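Local coordinates for B12-binding domain-containing protein (Kitasatospora setae, PDB 6WTE) that binds cobalamin and a [4Fe-4S] cluster and acts as TsrM, a methyltransferase of the radical S-adenosylmethionine family that works by non-radical catalysis, at residues D208-Y213 / Q262-Q267; A228-H233 / Y416-I421; A500-L505 / M515-E520. All coordinates share one frame; numbering follows the deposited sequence.

Interaction 1. Residues D208-Y213 / Q262-Q267; sequences DNLEYY and QGILDQ
Y213 lies with one ring face on the backbone of I264, and this face-on packing organises the contact between helix 209-214 and the turn that leads into strand 266-269. The CA of I264 stands 3.9 Å from the centroid of the Y213 ring and only 8° off the ring normal, a CH-pi contact over the middle of the face. The two side chains slide past each other in opposite directions, with CG2 of I264 3.6 Å from CD1 of Y213. With CG of Y213 anti to the backbone N (chi1 -174°), the ring reaches out from the helix across the turn, and its hydroxyl arrives at the start of the strand. There Y213 OH is 3.0 Å from OD2 of D266, whose carboxylate is nearly coplanar with the ring, the planes 25° apart; L265 N adds a weak bond to the same hydroxyl at 3.3 Å. A leucine in place of Y213 would probably leave the L265 amide and D266 OD2 without the hydroxyl and replace the flat ring face over I264 CA with a smaller surface. Farther back along the helix, CD1 of I264 meets CB of N209 at 3.8 Å, while CD1 of L210 comes within 4.0 Å of the Q262 carbonyl O. I264 is the centre of an inverse gamma turn, and G263 before it, with positive phi, closes helix 249-261 in a Schellman motif. The helix itself begins at D208, the N-cap, whose OD1 accepts from E211 N. D266 OD2 also forms a salt bridge with R304 of strand 304-309, the parallel neighbour of 266-269, and I264 packs on L259 of helix 249-261, so helix 209-214 rests where helix 249-261 passes into the radical SAM sheet.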
loop_
_atom_site.group_PDB
_atom_site.type_symbol
_atom_site.label_atom_id
_atom_site.label_comp_id
_atom_site.label_asym_id
_atom_site.label_seq_id
_atom_site.Cartn_x
_atom_site.Cartn_y
_atom_site.Cartn_z
ATOM N N ASP A 208 -1.915 -19.205 1.083
ATOM C CA ASP A 208 -3.172 -19.886 0.746
ATOM C C ASP A 208 -4.121 -18.866 0.124
ATOM O O ASP A 208 -4.920 -18.231 0.813
ATOM C CB ASP A 208 -3.784 -20.530 1.982
ATOM C CG ASP A 208 -4.903 -21.506 1.640
ATOM O OD1 ASP A 208 -5.465 -21.413 0.525
ATOM O OD2 ASP A 208 -5.218 -22.361 2.490
ATOM N N ASN A 209 -4.057 -18.738 -1.200
ATOM C CA ASN A 209 -4.790 -17.664 -1.860
ATOM C C ASN A 209 -6.299 -17.855 -1.772
ATOM O O ASN A 209 -7.033 -16.880 -1.569
ATOM C CB ASN A 209 -4.330 -17.533 -3.308
ATOM C CG ASN A 209 -3.001 -16.804 -3.417
ATOM O OD1 ASN A 209 -2.962 -15.578 -3.383
ATOM N ND2 ASN A 209 -1.909 -17.555 -3.528
ATOM N N LEU A 210 -6.786 -19.094 -1.905
ATOM C CA LEU A 210 -8.230 -19.305 -1.839
ATOM C C LEU A 210 -8.767 -18.994 -0.449
ATOM O O LEU A 210 -9.874 -18.460 -0.313
ATOM C CB LEU A 210 -8.582 -20.737 -2.243
ATOM C CG LEU A 210 -10.083 -21.041 -2.255
ATOM C CD1 LEU A 210 -10.806 -20.195 -3.319
ATOM C CD2 LEU A 210 -10.319 -22.521 -2.474
ATOM N N GLU A 211 -7.993 -19.304 0.594
ATOM C CA GLU A 211 -8.420 -18.973 1.952
ATOM C C GLU A 211 -8.675 -17.478 2.097
ATOM O O GLU A 211 -9.703 -17.063 2.645
ATOM C CB GLU A 211 -7.366 -19.433 2.963
ATOM C CG GLU A 211 -7.768 -19.214 4.416
ATOM C CD GLU A 211 -8.978 -20.040 4.833
ATOM O OE1 GLU A 211 -9.254 -21.082 4.198
ATOM O OE2 GLU A 211 -9.657 -19.646 5.805
ATOM N N TYR A 212 -7.758 -16.650 1.592
ATOM C CA TYR A 212 -7.979 -15.207 1.631
ATOM C C TYR A 212 -9.191 -14.814 0.800
ATOM O O TYR A 212 -9.980 -13.953 1.207
ATOM C CB TYR A 212 -6.742 -14.470 1.130
ATOM C CG TYR A 212 -5.663 -14.346 2.173
ATOM C CD1 TYR A 212 -5.710 -13.333 3.121
ATOM C CD2 TYR A 212 -4.604 -15.242 2.212
ATOM C CE1 TYR A 212 -4.722 -13.207 4.079
ATOM C CE2 TYR A 212 -3.610 -15.126 3.172
ATOM C CZ TYR A 212 -3.678 -14.104 4.100
ATOM O OH TYR A 212 -2.700 -13.963 5.055
ATOM N N TYR A 213 -9.358 -15.440 -0.364
ATOM C CA TYR A 213 -10.475 -15.085 -1.235
ATOM C C TYR A 213 -11.809 -15.389 -0.568
ATOM O O TYR A 213 -12.749 -14.592 -0.647
ATOM C CB TYR A 213 -10.349 -15.831 -2.561
ATOM C CG TYR A 213 -11.365 -15.434 -3.604
ATOM C CD1 TYR A 213 -11.261 -14.222 -4.270
ATOM C CD2 TYR A 213 -12.419 -16.280 -3.931
ATOM C CE1 TYR A 213 -12.175 -13.855 -5.228
ATOM C CE2 TYR A 213 -13.347 -15.922 -4.901
ATOM C CZ TYR A 213 -13.215 -14.708 -5.542
ATOM O OH TYR A 213 -14.124 -14.343 -6.497
ATOM N N GLN A 262 -8.758 -21.381 -10.237
ATOM C CA GLN A 262 -9.041 -21.809 -8.872
ATOM C C GLN A 262 -10.328 -21.217 -8.317
ATOM O O GLN A 262 -10.648 -21.471 -7.151
ATOM C CB GLN A 262 -7.887 -21.433 -7.935
ATOM C CG GLN A 262 -6.513 -21.837 -8.416
ATOM C CD GLN A 262 -5.415 -21.235 -7.559
ATOM O OE1 GLN A 262 -5.457 -21.316 -6.330
ATOM N NE2 GLN A 262 -4.448 -20.590 -8.201
ATOM N N GLY A 263 -11.065 -20.432 -9.103
ATOM C CA GLY A 263 -12.258 -19.771 -8.612
ATOM C C GLY A 263 -12.022 -18.378 -8.069
ATOM O O GLY A 263 -12.961 -17.758 -7.554
ATOM N N ILE A 264 -10.794 -17.881 -8.151
ATOM C CA ILE A 264 -10.468 -16.528 -7.669
ATOM C C ILE A 264 -10.767 -15.596 -8.837
ATOM O O ILE A 264 -9.902 -15.220 -9.630
ATOM C CB ILE A 264 -9.024 -16.433 -7.167
ATOM C CG1 ILE A 264 -8.787 -17.438 -6.028
ATOM C CG2 ILE A 264 -8.690 -15.007 -6.731
ATOM C CD1 ILE A 264 -7.324 -17.518 -5.570
ATOM N N LEU A 265 -12.044 -15.229 -8.954
ATOM C CA LEU A 265 -12.551 -14.514 -10.123
ATOM C C LEU A 265 -12.444 -13.002 -9.983
ATOM O O LEU A 265 -12.168 -12.313 -10.971
ATOM C CB LEU A 265 -14.004 -14.911 -10.385
ATOM C CG LEU A 265 -14.244 -16.394 -10.673
ATOM C CD1 LEU A 265 -15.736 -16.633 -10.872
ATOM C CD2 LEU A 265 -13.453 -16.835 -11.898
ATOM N N ASP A 266 -12.657 -12.471 -8.782
ATOM C CA ASP A 266 -12.446 -11.050 -8.524
ATOM C C ASP A 266 -10.963 -10.789 -8.298
ATOM O O ASP A 266 -10.374 -11.302 -7.339
ATOM C CB ASP A 266 -13.257 -10.601 -7.309
ATOM C CG ASP A 266 -14.749 -10.655 -7.551
ATOM O OD1 ASP A 266 -15.282 -9.723 -8.187
ATOM O OD2 ASP A 266 -15.385 -11.643 -7.125
ATOM N N GLN A 267 -10.359 -9.990 -9.169
ATOM C CA GLN A 267 -8.936 -9.698 -9.084
ATOM C C GLN A 267 -8.728 -8.196 -9.084
ATOM O O GLN A 267 -9.362 -7.471 -9.854
ATOM C CB GLN A 267 -8.166 -10.355 -10.234
ATOM C CG GLN A 267 -8.384 -11.867 -10.282
ATOM C CD GLN A 267 -7.692 -12.542 -11.450
ATOM O OE1 GLN A 267 -6.871 -11.937 -12.130
ATOM N NE2 GLN A 267 -8.027 -13.812 -11.684
#

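Interaction 2. Residues A228-H233 / Y416-I421. With SF4 (iron/sulfur cluster), chain C; EDO (1,2-ethanediol), chain L.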
loop_
_atom_site.group_PDB
_atom_site.type_symbol
_atom_site.label_atom_id
_atom_site.label_comp_id
_atom_site.label_asym_id
_atom_site.label_seq_id
_atom_site.Cartn_x
_atom_site.Cartn_y
_atom_site.Cartn_z
ATOM N N ALA A 228 6.252 6.762 -12.042
ATOM C CA ALA A 228 7.148 7.796 -12.546
ATOM C C ALA A 228 6.724 9.208 -12.169
ATOM O O ALA A 228 7.464 10.152 -12.465
ATOM C CB ALA A 228 7.277 7.689 -14.069
ATOM N N TYR A 229 5.575 9.389 -11.523
ATOM C CA TYR A 229 5.180 10.724 -11.086
ATOM C C TYR A 229 5.831 11.023 -9.730
ATOM O O TYR A 229 6.696 10.284 -9.253
ATOM C CB TYR A 229 3.658 10.853 -11.071
ATOM C CG TYR A 229 3.054 10.945 -12.463
ATOM C CD1 TYR A 229 3.863 11.103 -13.581
ATOM C CD2 TYR A 229 1.682 10.878 -12.654
ATOM C CE1 TYR A 229 3.322 11.190 -14.854
ATOM C CE2 TYR A 229 1.129 10.962 -13.922
ATOM C CZ TYR A 229 1.953 11.117 -15.016
ATOM O OH TYR A 229 1.413 11.204 -16.279
ATOM N N ARG A 230 5.452 12.130 -9.098
ATOM C CA ARG A 230 6.122 12.540 -7.864
ATOM C C ARG A 230 5.149 13.316 -6.981
ATOM O O ARG A 230 5.439 14.421 -6.509
ATOM C CB ARG A 230 7.374 13.359 -8.180
ATOM C CG ARG A 230 8.357 13.511 -7.019
ATOM C CD ARG A 230 8.946 12.176 -6.587
ATOM N NE ARG A 230 9.790 11.567 -7.614
ATOM C CZ ARG A 230 11.102 11.765 -7.716
ATOM N NH1 ARG A 230 11.722 12.560 -6.858
ATOM N NH2 ARG A 230 11.794 11.169 -8.676
ATOM N N CYS A 231 3.972 12.742 -6.754
ATOM C CA CYS A 231 2.950 13.425 -5.974
ATOM C C CYS A 231 3.449 13.685 -4.558
ATOM O O CYS A 231 4.085 12.828 -3.937
ATOM C CB CYS A 231 1.660 12.603 -5.957
ATOM S SG CYS A 231 0.930 12.406 -7.606
ATOM N N SER A 232 3.153 14.881 -4.046
ATOM C CA SER A 232 3.845 15.341 -2.846
ATOM C C SER A 232 3.497 14.513 -1.616
ATOM O O SER A 232 4.290 14.471 -0.668
ATOM C CB SER A 232 3.542 16.820 -2.592
ATOM O OG SER A 232 2.202 17.006 -2.179
ATOM N N HIS A 233 2.355 13.830 -1.621
ATOM C CA HIS A 233 1.891 13.068 -0.469
ATOM C C HIS A 233 2.296 11.603 -0.505
ATOM O O HIS A 233 2.020 10.878 0.455
ATOM C CB HIS A 233 0.364 13.139 -0.387
ATOM C CG HIS A 233 -0.329 12.363 -1.467
ATOM N ND1 HIS A 233 -0.112 12.596 -2.808
ATOM C CD2 HIS A 233 -1.214 11.338 -1.403
ATOM C CE1 HIS A 233 -0.850 11.766 -3.523
ATOM N NE2 HIS A 233 -1.526 10.990 -2.696
ATOM N N TYR A 416 10.431 10.055 2.598
ATOM C CA TYR A 416 10.757 10.211 1.187
ATOM C C TYR A 416 9.511 10.570 0.396
ATOM O O TYR A 416 9.188 9.939 -0.613
ATOM C CB TYR A 416 11.428 8.946 0.662
ATOM C CG TYR A 416 12.617 8.604 1.514
ATOM C CD1 TYR A 416 13.738 9.421 1.510
ATOM C CD2 TYR A 416 12.603 7.503 2.363
ATOM C CE1 TYR A 416 14.832 9.142 2.306
ATOM C CE2 TYR A 416 13.701 7.207 3.169
ATOM C CZ TYR A 416 14.808 8.038 3.136
ATOM O OH TYR A 416 15.904 7.773 3.919
ATOM N N THR A 417 8.802 11.575 0.879
ATOM C CA THR A 417 7.741 12.223 0.140
ATOM C C THR A 417 8.076 13.701 0.029
ATOM O O THR A 417 8.715 14.261 0.924
ATOM C CB THR A 417 6.377 12.059 0.818
ATOM O OG1 THR A 417 6.374 12.757 2.072
ATOM C CG2 THR A 417 6.067 10.585 1.054
ATOM N N PRO A 418 7.699 14.350 -1.069
ATOM C CA PRO A 418 7.964 15.789 -1.172
ATOM C C PRO A 418 7.415 16.574 0.011
ATOM O O PRO A 418 8.075 17.514 0.477
ATOM C CB PRO A 418 7.286 16.164 -2.498
ATOM C CG PRO A 418 7.361 14.898 -3.312
ATOM C CD PRO A 418 7.158 13.788 -2.324
ATOM N N MET A 419 6.248 16.181 0.538
ATOM C CA MET A 419 5.688 16.848 1.712
ATOM C C MET A 419 6.594 16.680 2.923
ATOM O O MET A 419 6.916 17.654 3.610
ATOM C CB MET A 419 4.290 16.307 2.024
ATOM C CG MET A 419 3.170 16.930 1.202
ATOM S SD MET A 419 2.858 18.636 1.689
ATOM C CE MET A 419 1.973 18.412 3.235
ATOM N N GLY A 420 6.999 15.441 3.218
ATOM C CA GLY A 420 7.871 15.228 4.362
ATOM C C GLY A 420 9.189 15.969 4.231
ATOM O O GLY A 420 9.675 16.565 5.193
ATOM N N ILE A 421 9.779 15.941 3.033
ATOM C CA ILE A 421 11.042 16.634 2.789
ATOM C C ILE A 421 10.865 18.138 2.963
ATOM O O ILE A 421 11.652 18.803 3.647
ATOM C CB ILE A 421 11.566 16.287 1.383
ATOM C CG1 ILE A 421 11.942 14.804 1.302
ATOM C CG2 ILE A 421 12.715 17.196 0.992
ATOM C CD1 ILE A 421 12.168 14.305 -0.118
HETATM FE FE1 SF4 C . 0.900 10.126 -7.636
HETATM FE FE2 SF4 C . 2.211 7.857 -8.463
HETATM FE FE3 SF4 C . -0.394 7.689 -7.729
HETATM FE FE4 SF4 C . 1.497 8.147 -5.854
HETATM S S1 SF4 C . 1.277 6.263 -7.110
HETATM S S2 SF4 C . -0.495 9.226 -6.060
HETATM S S3 SF4 C . 2.992 9.428 -7.011
HETATM S S4 SF4 C . 0.442 8.892 -9.487
HETATM C C1 EDO L . 13.077 14.845 -4.198
HETATM O O1 EDO L . 13.514 16.099 -3.662
HETATM C C2 EDO L . 11.582 14.697 -3.960
HETATM O O2 EDO L . 10.931 14.533 -5.225
HETATM O O HOH W 1 3.690 11.774 3.302
#
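R230 and P418 meet where the CX3CX2C loop of the radical SAM core, whose cysteines hold the [4Fe-4S] cluster, runs against the N-terminal end of helix 418-427. The CG of R230 lies 4.1 Å from CG of P418, the two side chains crossing at about a right angle. The arginine chain bends at chi2 and chi3, and its NH1 donates a hydrogen bond to O2 of a 1,2-ethanediol, probably from the crystallisation liquor; NH2 is held by a salt bridge to E349. C231 turns its side chain from the helix to the cluster: SG binds the iron FE1 at 2.3 Å, while its carbonyl O stays on the helix side, 3.6 Å from CD of P418. S232 makes the closest backbone approach, its CA 4.5 Å from that of P418. Its CB packs on CB of P418 at 3.8 Å, and its OG sits beside CG of M419. The imidazole of H233 points back to the cluster, with CE1 3.6 Å from the sulfide S2, so C231 and H233 face the cluster while S232 between them packs on the helix. T417 is the N-cap of this helix, its OG1 accepting from G420 N. One first-turn amide is instead taken up by the loop: M419 N donates to S232 O at 2.9 Å, the N-H...O angle 158° and the donor tilted 20° from the carbonyl plane.

Interaction 3. Residues A500-L505 / M515-E520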
loop_
_atom_site.group_PDB
_atom_site.type_symbol
_atom_site.label_atom_id
_atom_site.label_comp_id
_atom_site.label_asym_id
_atom_site.label_seq_id
_atom_site.Cartn_x
_atom_site.Cartn_y
_atom_site.Cartn_z
ATOM N N ALA A 500 -16.006 15.831 12.271
ATOM C CA ALA A 500 -17.411 16.217 12.383
ATOM C C ALA A 500 -17.758 17.348 11.421
ATOM O O ALA A 500 -18.865 17.380 10.873
ATOM C CB ALA A 500 -17.736 16.624 13.819
ATOM N N ASP A 501 -16.824 18.283 11.208
ATOM C CA ASP A 501 -17.050 19.363 10.250
ATOM C C ASP A 501 -17.279 18.819 8.847
ATOM O O ASP A 501 -18.110 19.340 8.097
ATOM C CB ASP A 501 -15.861 20.327 10.235
ATOM C CG ASP A 501 -15.724 21.125 11.516
ATOM O OD1 ASP A 501 -16.744 21.346 12.197
ATOM O OD2 ASP A 501 -14.587 21.539 11.831
ATOM N N LEU A 502 -16.529 17.785 8.465
ATOM C CA LEU A 502 -16.692 17.211 7.135
ATOM C C LEU A 502 -18.034 16.498 7.005
ATOM O O LEU A 502 -18.721 16.647 5.988
ATOM C CB LEU A 502 -15.530 16.264 6.831
ATOM C CG LEU A 502 -15.580 15.492 5.511
ATOM C CD1 LEU A 502 -15.623 16.442 4.324
ATOM C CD2 LEU A 502 -14.393 14.560 5.398
ATOM N N TRP A 503 -18.434 15.739 8.032
ATOM C CA TRP A 503 -19.731 15.063 7.996
ATOM C C TRP A 503 -20.876 16.041 7.790
ATOM O O TRP A 503 -21.864 15.719 7.122
ATOM C CB TRP A 503 -19.963 14.279 9.284
ATOM C CG TRP A 503 -19.472 12.888 9.235
ATOM C CD1 TRP A 503 -18.180 12.470 9.308
ATOM C CD2 TRP A 503 -20.273 11.709 9.096
ATOM N NE1 TRP A 503 -18.124 11.099 9.233
ATOM C CE2 TRP A 503 -19.397 10.609 9.097
ATOM C CE3 TRP A 503 -21.648 11.479 8.971
ATOM C CZ2 TRP A 503 -19.848 9.294 8.979
ATOM C CZ3 TRP A 503 -22.095 10.174 8.854
ATOM C CH2 TRP A 503 -21.197 9.098 8.860
ATOM N N ALA A 504 -20.773 17.235 8.371
ATOM C CA ALA A 504 -21.848 18.212 8.256
ATOM C C ALA A 504 -22.047 18.710 6.833
ATOM O O ALA A 504 -23.074 19.338 6.553
ATOM C CB ALA A 504 -21.580 19.397 9.184
ATOM N N LEU A 505 -21.094 18.465 5.935
ATOM C CA LEU A 505 -21.228 18.907 4.554
ATOM C C LEU A 505 -22.023 17.941 3.682
ATOM O O LEU A 505 -22.413 18.318 2.571
ATOM C CB LEU A 505 -19.848 19.125 3.936
ATOM C CG LEU A 505 -19.014 20.216 4.605
ATOM C CD1 LEU A 505 -17.656 20.306 3.940
ATOM C CD2 LEU A 505 -19.742 21.554 4.552
ATOM N N MET A 515 -18.289 7.411 1.657
ATOM C CA MET A 515 -17.448 6.871 2.716
ATOM C C MET A 515 -16.697 8.032 3.346
ATOM O O MET A 515 -15.905 8.694 2.672
ATOM C CB MET A 515 -16.475 5.836 2.162
ATOM C CG MET A 515 -17.134 4.521 1.789
ATOM S SD MET A 515 -15.871 3.323 1.341
ATOM C CE MET A 515 -16.847 1.848 1.072
ATOM N N LEU A 516 -16.940 8.264 4.632
ATOM C CA LEU A 516 -16.350 9.359 5.383
ATOM C C LEU A 516 -15.493 8.807 6.510
ATOM O O LEU A 516 -15.740 7.699 6.995
ATOM C CB LEU A 516 -17.440 10.254 5.982
ATOM C CG LEU A 516 -18.341 10.984 4.991
ATOM C CD1 LEU A 516 -19.630 11.404 5.668
ATOM C CD2 LEU A 516 -17.604 12.193 4.480
ATOM N N PRO A 517 -14.486 9.550 6.950
ATOM C CA PRO A 517 -13.742 9.127 8.135
ATOM C C PRO A 517 -14.631 9.217 9.360
ATOM O O PRO A 517 -15.522 10.065 9.449
ATOM C CB PRO A 517 -12.584 10.128 8.207
ATOM C CG PRO A 517 -13.076 11.326 7.492
ATOM C CD PRO A 517 -13.995 10.832 6.413
ATOM N N THR A 518 -14.393 8.315 10.304
ATOM C CA THR A 518 -15.146 8.308 11.548
ATOM C C THR A 518 -14.190 8.084 12.706
ATOM O O THR A 518 -13.115 7.509 12.545
ATOM C CB THR A 518 -16.213 7.205 11.572
ATOM O OG1 THR A 518 -15.595 5.947 11.277
ATOM C CG2 THR A 518 -17.300 7.483 10.556
ATOM N N VAL A 519 -14.612 8.549 13.880
ATOM C CA VAL A 519 -13.953 8.243 15.144
ATOM C C VAL A 519 -15.019 7.645 16.050
ATOM O O VAL A 519 -16.193 7.567 15.666
ATOM C CB VAL A 519 -13.298 9.487 15.772
ATOM C CG1 VAL A 519 -12.183 10.001 14.879
ATOM C CG2 VAL A 519 -14.335 10.573 16.010
ATOM N N GLU A 520 -14.623 7.217 17.250
ATOM C CA GLU A 520 -15.559 6.615 18.196
ATOM C C GLU A 520 -16.763 7.519 18.440
ATOM O O GLU A 520 -16.618 8.723 18.669
ATOM C CB GLU A 520 -14.853 6.322 19.524
ATOM C CG GLU A 520 -13.883 5.146 19.483
ATOM C CD GLU A 520 -12.586 5.458 18.748
ATOM O OE1 GLU A 520 -12.360 6.633 18.375
ATOM O OE2 GLU A 520 -11.789 4.518 18.542
#
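The C-terminal part of helix 491-503 packs against the extended chain that follows strand 514-515, the short strand pairing in parallel with 404-412 in the radical SAM sheet. W503 and L516 form the middle of this contact. CD1 of L516 sits over one face of the indole, 3.6 Å from the centroid of the five-membered ring and 16° off its normal, a CH-pi contact. CB of L516 comes to 3.4 Å from W503 NE1, so the leucine follows the ring from its face toward the nitrogen. The two methyls of L516 part: CD1 goes to the indole, whereas CD2 reaches CG of L502 at 4.0 Å. L502, one residue before W503 on the helix, also touches P517, with its CD2 3.9 Å from the proline CD and the side chains at about a right angle. The methyl CG2 of T518 approaches W503 CZ2 to 3.5 Å. Beyond the two segments, L502 and L516 both touch F407 of strand 404-412, and H511 meets the W503 ring. The indole also makes a polar bond at its edge: NE1 donates to P517 O at 2.8 Å, with an N-H...O angle of 161° and the acceptor 1° out of the ring plane. One flat group thus presents its face to an aliphatic side chain and its N-H to a backbone carbonyl, which together probably limit how the indole can turn.

All three contacts are partly buried and none touches another; their centres lie 27 to 34 Å apart. Interactions 1 and 3 both settle a helix-borne aromatic ring onto a chain next to the core sheet, at strands 266-269 and 514-515 respectively. Each adds CH-pi packing, yet the tyrosine of interaction 1 ends at a charged carboxylate, whereas the tryptophan of interaction 3 ends at a neutral backbone carbonyl. Interaction 2 joins two parts of the radical SAM core itself. It is nearest the chain centre, its own centre about 15 Å away against 19 and 23 Å, and alone includes a cluster ligand; its cross-segment bond is backbone to backbone.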